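Local coordinates for Bm4233, isoform b (Brugia malayi, PDB 6ANY), which probably binds and transports sterols as a secreted venom allergen-like protein of the CAP superfamily and is a vaccine candidate for lymphatic filariasis, at residues K105-S109 / H134-A139; T143-G149 / A162-P168. One frame throughout, in Å; residues are numbered along the deposited sequence.

Interaction 1: residues K105-S109 / H134-A139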
loop_
_atom_site.group_PDB
_atom_site.type_symbol
_atom_site.label_atom_id
_atom_site.label_comp_id
_atom_site.label_asym_id
_atom_site.label_seq_id
_atom_site.Cartn_x
_atom_site.Cartn_y
_atom_site.Cartn_z
ATOM N N LYS A 105 0.168 -4.668 -7.203
ATOM C CA LYS A 105 0.396 -6.129 -7.426
ATOM C C LYS A 105 1.890 -6.459 -7.295
ATOM O O LYS A 105 2.282 -7.464 -6.699
ATOM C CB LYS A 105 -0.076 -6.540 -8.809
ATOM C CG LYS A 105 -1.522 -6.945 -8.866
ATOM C CD LYS A 105 -2.099 -6.858 -10.269
ATOM C CE LYS A 105 -1.458 -7.889 -11.153
ATOM N NZ LYS A 105 -1.819 -7.553 -12.565
ATOM N N SER A 106 2.715 -5.589 -7.797
ATOM C CA SER A 106 4.148 -5.779 -7.736
ATOM C C SER A 106 4.674 -5.712 -6.308
ATOM O O SER A 106 5.287 -6.616 -5.831
ATOM C CB SER A 106 4.859 -4.757 -8.586
ATOM O OG SER A 106 6.227 -4.893 -8.393
ATOM N N TRP A 107 4.337 -4.672 -5.610
ATOM C CA TRP A 107 4.702 -4.546 -4.160
ATOM C C TRP A 107 4.157 -5.691 -3.317
ATOM O O TRP A 107 4.872 -6.302 -2.480
ATOM C CB TRP A 107 4.214 -3.203 -3.602
ATOM C CG TRP A 107 4.791 -2.014 -4.348
ATOM C CD1 TRP A 107 5.970 -1.971 -4.982
ATOM C CD2 TRP A 107 4.168 -0.730 -4.566
ATOM N NE1 TRP A 107 6.191 -0.707 -5.547
ATOM C CE2 TRP A 107 5.081 0.066 -5.311
ATOM C CE3 TRP A 107 2.945 -0.179 -4.214
ATOM C CZ2 TRP A 107 4.792 1.370 -5.703
ATOM C CZ3 TRP A 107 2.660 1.108 -4.600
ATOM C CH2 TRP A 107 3.583 1.855 -5.372
ATOM N N TRP A 108 2.892 -5.981 -3.548
ATOM C CA TRP A 108 2.197 -7.008 -2.783
ATOM C C TRP A 108 2.769 -8.385 -3.055
ATOM O O TRP A 108 2.791 -9.243 -2.127
ATOM C CB TRP A 108 0.692 -6.980 -3.062
ATOM C CG TRP A 108 -0.065 -7.777 -2.049
ATOM C CD1 TRP A 108 -0.342 -9.139 -2.106
ATOM C CD2 TRP A 108 -0.602 -7.306 -0.796
ATOM N NE1 TRP A 108 -1.030 -9.502 -0.970
ATOM C CE2 TRP A 108 -1.206 -8.406 -0.160
ATOM C CE3 TRP A 108 -0.618 -6.073 -0.148
ATOM C CZ2 TRP A 108 -1.871 -8.288 1.039
ATOM C CZ3 TRP A 108 -1.275 -5.973 1.053
ATOM C CH2 TRP A 108 -1.851 -7.072 1.646
ATOM N N SER A 109 3.296 -8.604 -4.270
ATOM C CA SER A 109 3.819 -9.910 -4.646
ATOM C C SER A 109 5.003 -10.333 -3.773
ATOM O O SER A 109 5.407 -11.507 -3.783
ATOM C CB SER A 109 4.281 -9.933 -6.132
ATOM O OG SER A 109 5.562 -9.256 -6.307
ATOM N N HIS A 134 7.804 -3.302 0.877
ATOM C CA HIS A 134 6.760 -2.689 0.075
ATOM C C HIS A 134 5.404 -3.313 0.473
ATOM O O HIS A 134 4.431 -2.622 0.736
ATOM C CB HIS A 134 7.029 -2.794 -1.426
ATOM C CG HIS A 134 8.372 -2.319 -1.825
ATOM N ND1 HIS A 134 9.445 -3.170 -1.953
ATOM C CD2 HIS A 134 8.852 -1.068 -2.024
ATOM C CE1 HIS A 134 10.523 -2.463 -2.236
ATOM N NE2 HIS A 134 10.192 -1.183 -2.269
ATOM N N PHE A 135 5.387 -4.626 0.542
ATOM C CA PHE A 135 4.253 -5.391 0.953
ATOM C C PHE A 135 3.851 -5.017 2.407
ATOM O O PHE A 135 2.703 -4.807 2.678
ATOM C CB PHE A 135 4.567 -6.889 0.880
ATOM C CG PHE A 135 3.713 -7.710 1.792
ATOM C CD1 PHE A 135 2.381 -7.869 1.543
ATOM C CD2 PHE A 135 4.260 -8.322 2.904
ATOM C CE1 PHE A 135 1.572 -8.635 2.391
ATOM C CE2 PHE A 135 3.475 -9.027 3.785
ATOM C CZ PHE A 135 2.131 -9.165 3.546
ATOM N N THR A 136 4.811 -4.916 3.321
ATOM C CA THR A 136 4.498 -4.684 4.723
ATOM C C THR A 136 3.835 -3.332 4.928
ATOM O O THR A 136 2.848 -3.253 5.656
ATOM C CB THR A 136 5.685 -4.926 5.634
ATOM O OG1 THR A 136 6.812 -4.147 5.236
ATOM C CG2 THR A 136 6.057 -6.455 5.709
ATOM N N GLN A 137 4.244 -2.321 4.152
ATOM C CA GLN A 137 3.606 -1.016 4.193
ATOM C C GLN A 137 2.181 -1.117 3.676
ATOM O O GLN A 137 1.288 -0.508 4.234
ATOM C CB GLN A 137 4.429 -0.013 3.417
ATOM C CG GLN A 137 3.860 1.363 3.286
ATOM C CD GLN A 137 3.687 2.046 4.616
ATOM O OE1 GLN A 137 4.599 2.772 5.081
ATOM N NE2 GLN A 137 2.510 1.887 5.213
ATOM N N MET A 138 1.960 -1.869 2.588
ATOM C CA MET A 138 0.602 -2.015 2.051
ATOM C C MET A 138 -0.256 -2.772 3.051
ATOM O O MET A 138 -1.466 -2.618 3.064
ATOM C CB MET A 138 0.562 -2.822 0.715
ATOM C CG MET A 138 1.161 -2.149 -0.490
ATOM S SD MET A 138 1.012 -3.098 -1.972
ATOM C CE MET A 138 -0.769 -3.080 -2.322
ATOM N N ALA A 139 0.368 -3.681 3.810
ATOM C CA ALA A 139 -0.356 -4.468 4.810
ATOM C C ALA A 139 -0.414 -3.891 6.233
ATOM O O ALA A 139 -0.924 -4.542 7.105
ATOM C CB ALA A 139 0.217 -5.845 4.834
#

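Interaction 2: residues T143-G149 / A162-P168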
loop_
_atom_site.group_PDB
_atom_site.type_symbol
_atom_site.label_atom_id
_atom_site.label_comp_id
_atom_site.label_asym_id
_atom_site.label_seq_id
_atom_site.Cartn_x
_atom_site.Cartn_y
_atom_site.Cartn_z
ATOM N N THR A 143 -1.639 1.880 9.292
ATOM C CA THR A 143 -1.708 2.854 8.201
ATOM C C THR A 143 -3.171 2.970 7.785
ATOM O O THR A 143 -3.841 1.950 7.701
ATOM C CB THR A 143 -0.851 2.379 6.999
ATOM O OG1 THR A 143 0.532 2.300 7.407
ATOM C CG2 THR A 143 -0.995 3.320 5.834
ATOM N N HIS A 144 -3.657 4.188 7.555
ATOM C CA HIS A 144 -5.030 4.397 7.096
ATOM C C HIS A 144 -5.200 5.414 6.001
ATOM O O HIS A 144 -6.315 5.618 5.550
ATOM C CB HIS A 144 -6.007 4.715 8.263
ATOM C CG HIS A 144 -5.765 6.002 8.972
ATOM N ND1 HIS A 144 -4.827 6.142 9.988
ATOM C CD2 HIS A 144 -6.448 7.175 8.923
ATOM C CE1 HIS A 144 -4.923 7.363 10.493
ATOM N NE2 HIS A 144 -5.896 8.005 9.865
ATOM N N LYS A 145 -4.103 5.983 5.520
ATOM C CA LYS A 145 -4.130 7.014 4.479
ATOM C C LYS A 145 -3.196 6.660 3.347
ATOM O O LYS A 145 -2.083 6.224 3.571
ATOM C CB LYS A 145 -3.713 8.378 5.049
ATOM C CG LYS A 145 -4.635 8.825 6.173
ATOM C CD LYS A 145 -4.435 10.262 6.603
ATOM C CE LYS A 145 -3.461 10.362 7.780
ATOM N NZ LYS A 145 -3.411 11.767 8.362
ATOM N N ILE A 146 -3.625 6.877 2.126
ATOM C CA ILE A 146 -2.793 6.536 0.958
ATOM C C ILE A 146 -2.995 7.612 -0.088
ATOM O O ILE A 146 -4.084 8.092 -0.254
ATOM C CB ILE A 146 -3.097 5.144 0.404
ATOM C CG1 ILE A 146 -2.102 4.826 -0.717
ATOM C CG2 ILE A 146 -4.548 5.023 -0.091
ATOM C CD1 ILE A 146 -2.181 3.394 -1.206
ATOM N N GLY A 147 -1.929 7.960 -0.778
ATOM C CA GLY A 147 -2.013 8.854 -1.890
ATOM C C GLY A 147 -0.863 8.549 -2.821
ATOM O O GLY A 147 0.256 8.231 -2.376
ATOM N N CYS A 148 -1.150 8.652 -4.110
ATOM C CA CYS A 148 -0.213 8.183 -5.131
ATOM C C CYS A 148 -0.110 9.134 -6.289
ATOM O O CYS A 148 -1.032 9.910 -6.589
ATOM C CB CYS A 148 -0.581 6.816 -5.691
ATOM S SG CYS A 148 -0.873 5.502 -4.473
ATOM N N GLY A 149 1.053 9.099 -6.910
ATOM C CA GLY A 149 1.359 10.010 -8.022
ATOM C C GLY A 149 1.942 9.203 -9.160
ATOM O O GLY A 149 2.650 8.244 -8.924
ATOM N N ALA A 162 5.308 5.024 -10.726
ATOM C CA ALA A 162 4.224 5.233 -9.798
ATOM C C ALA A 162 4.781 5.351 -8.367
ATOM O O ALA A 162 5.568 4.536 -7.942
ATOM C CB ALA A 162 3.244 4.099 -9.895
ATOM N N ILE A 163 4.345 6.360 -7.643
ATOM C CA ILE A 163 4.793 6.606 -6.280
ATOM C C ILE A 163 3.567 6.651 -5.354
ATOM O O ILE A 163 2.619 7.344 -5.606
ATOM C CB ILE A 163 5.539 7.959 -6.149
ATOM C CG1 ILE A 163 6.633 8.124 -7.241
ATOM C CG2 ILE A 163 6.066 8.125 -4.741
ATOM C CD1 ILE A 163 7.784 7.195 -7.183
ATOM N N CYS A 164 3.604 5.880 -4.287
ATOM C CA CYS A 164 2.531 5.898 -3.295
ATOM C C CYS A 164 3.126 6.280 -1.959
ATOM O O CYS A 164 4.194 5.751 -1.576
ATOM C CB CYS A 164 1.784 4.575 -3.246
ATOM S SG CYS A 164 0.631 4.229 -4.576
ATOM N N HIS A 165 2.438 7.195 -1.284
ATOM C CA HIS A 165 2.703 7.624 0.100
ATOM C C HIS A 165 1.639 7.163 1.083
ATOM O O HIS A 165 0.441 7.181 0.790
ATOM C CB HIS A 165 2.813 9.131 0.171
ATOM C CG HIS A 165 4.098 9.650 -0.386
ATOM N ND1 HIS A 165 4.372 10.991 -0.509
ATOM C CD2 HIS A 165 5.201 9.001 -0.817
ATOM C CE1 HIS A 165 5.589 11.150 -0.977
ATOM N NE2 HIS A 165 6.122 9.957 -1.151
ATOM N N TYR A 166 2.090 6.761 2.265
ATOM C CA TYR A 166 1.210 6.134 3.273
ATOM C C TYR A 166 1.364 6.820 4.588
ATOM O O TYR A 166 2.477 7.161 4.975
ATOM C CB TYR A 166 1.560 4.665 3.461
ATOM C CG TYR A 166 1.656 3.852 2.162
ATOM C CD1 TYR A 166 2.728 3.991 1.313
ATOM C CD2 TYR A 166 0.656 2.961 1.807
ATOM C CE1 TYR A 166 2.807 3.256 0.136
ATOM C CE2 TYR A 166 0.709 2.261 0.658
ATOM C CZ TYR A 166 1.784 2.393 -0.182
ATOM O OH TYR A 166 1.748 1.601 -1.305
ATOM N N SER A 167 0.261 7.011 5.303
ATOM C CA SER A 167 0.304 7.638 6.620
ATOM C C SER A 167 -0.757 7.057 7.548
ATOM O O SER A 167 -1.912 6.893 7.154
ATOM C CB SER A 167 0.125 9.154 6.498
ATOM O OG SER A 167 0.082 9.766 7.775
ATOM N N PRO A 168 -0.367 6.745 8.781
ATOM C CA PRO A 168 1.007 6.943 9.239
ATOM C C PRO A 168 1.932 5.911 8.616
ATOM O O PRO A 168 1.482 4.872 8.131
ATOM C CB PRO A 168 0.905 6.715 10.748
ATOM C CG PRO A 168 -0.244 5.781 10.903
ATOM C CD PRO A 168 -1.222 6.157 9.826
#

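Interaction 1: residues K105-S109 / H134-A139
Trp108 and Phe135 both send CG away from the backbone N (chi1 -166° and 156°), and these torsions bring the two rings together between helices 99-108 and 133-138 of the CAP fold. The sequence His134 to Ala139 belongs to the CAP1 signature of the family. Phe135 turns its edge onto one face of the Trp108 indole in a T-shaped stack: the planes stand at 84°, and the Phe135 ring centroid lies 4.9 Å from that of the Trp108 six-membered ring. The leading atom is Phe135 CE1, over the rim of the indole and 3.7 Å from Trp108 CZ2. Met138 works at the indole edge instead, near its plane. Its CB is 3.6 Å from Trp108 CE3, and the bend at its last torsion curls the methyl back, so that CE also reaches CE3, at 3.7 Å. The sulfur itself lies beside the indole rather than above it, an edge-on Met-aromatic contact. The same SD touches Trp107 CB at 3.6 Å, so Met138 is wedged between the two tryptophans. Ala139 CB adds a looser, oblique contact at Trp108 CH2, 4.0 Å away. At the other end Trp107 and His134 run close through their CB atoms, while their rings lie nearly parallel but slid apart, with little overlap. Polar ends look elsewhere: Trp107 NE1 bonds to the Val83 carbonyl, and Glu110 takes both His134 ND1 and the Phe135 backbone N. His134 and Glu110 sit where other CAP proteins carry members of their central cavity tetrad, probably the case here too. Phe23 of helix 10-28 stacks on Trp108 as well, tying a third helix to the group. The helices come so close that the carbonyl O of Trp107 is 3.4 Å from Phe135 CB.

Interaction 2: residues T143-G149 / A162-P168
Ile146 and Tyr166 lie side by side and point the same way on one face of two antiparallel strands, Ile146 CD1 meeting Tyr166 CE2 at 3.6 Å. In the isoleucine CG1 is anti to the backbone N (chi1 -175°) and the chain runs on extended, which brings CD1 obliquely up to the ring. Thr143 CG2 comes to Tyr166 from the ring's edge and also touches its CB at 3.7 Å. Further along this face the Cys148-Cys164 disulfide joins a non-hydrogen-bonded pair, with a chi3 of 100° and CA atoms only 4.0 Å apart. Helix 10-28 covers the face, with Ile16 against both Ile146 and Cys148. Lys145, Ser167, His165 and Ile163 occupy the reverse face, under helix 53-63; there Lys145 CE passes 3.6 Å from Ser167 OG, while Gly147 and Gly149 stand opposite His165 and Ile163. The His165 imidazole turns away from the partner strand, fixed at both nitrogens by Glu81 and Ser58. Paired N-H and C=O groups hold the register, among them a nearly straight bond of 2.7 Å from His165 N to Gly147 O. At the far end His144 N and Lys145 N both address Ser167 O, the second weakly, forming a classic beta bulge. The His144 ring lays a face toward that oxygen and meets Pro168 CD at 3.6 Å through ND1, which is buried without a polar partner. Thr143 OG1 donates to Pro168 O at 2.8 Å, approaching almost in line with the carbonyl and linking the residues just beyond the paired strands, where the Ser167-Pro168 peptide is cis. Cys164 to Pro168 carry part of the CAP2 signature, and the pair forms the middle of the sheet in the alpha-beta-alpha sandwich characteristic of CAP proteins.

Interaction 1 joins two helices on one side of the sheet whose central strands form interaction 2; their centres are about 12 Å apart. They meet directly. Gln137 NE2 lies 3.0 Å from Thr143 OG1, a probable hydrogen bond, and 3.4 Å from Tyr166 CB. The Trp107 ring reaches the same sheet face, its CZ3 being 3.5 Å from Tyr166 OH and 3.7 Å from Cys164 SG. A short connection, residues 139-144, takes the chain from helix 133-138 to strand 145-153, and through Gln137 and Tyr166 the CAP1 sequence packs against the CAP2 sequence. Asn82 bridges both, bonding to His134 O and Tyr166 OH, close to the presumed central cavity of the fold.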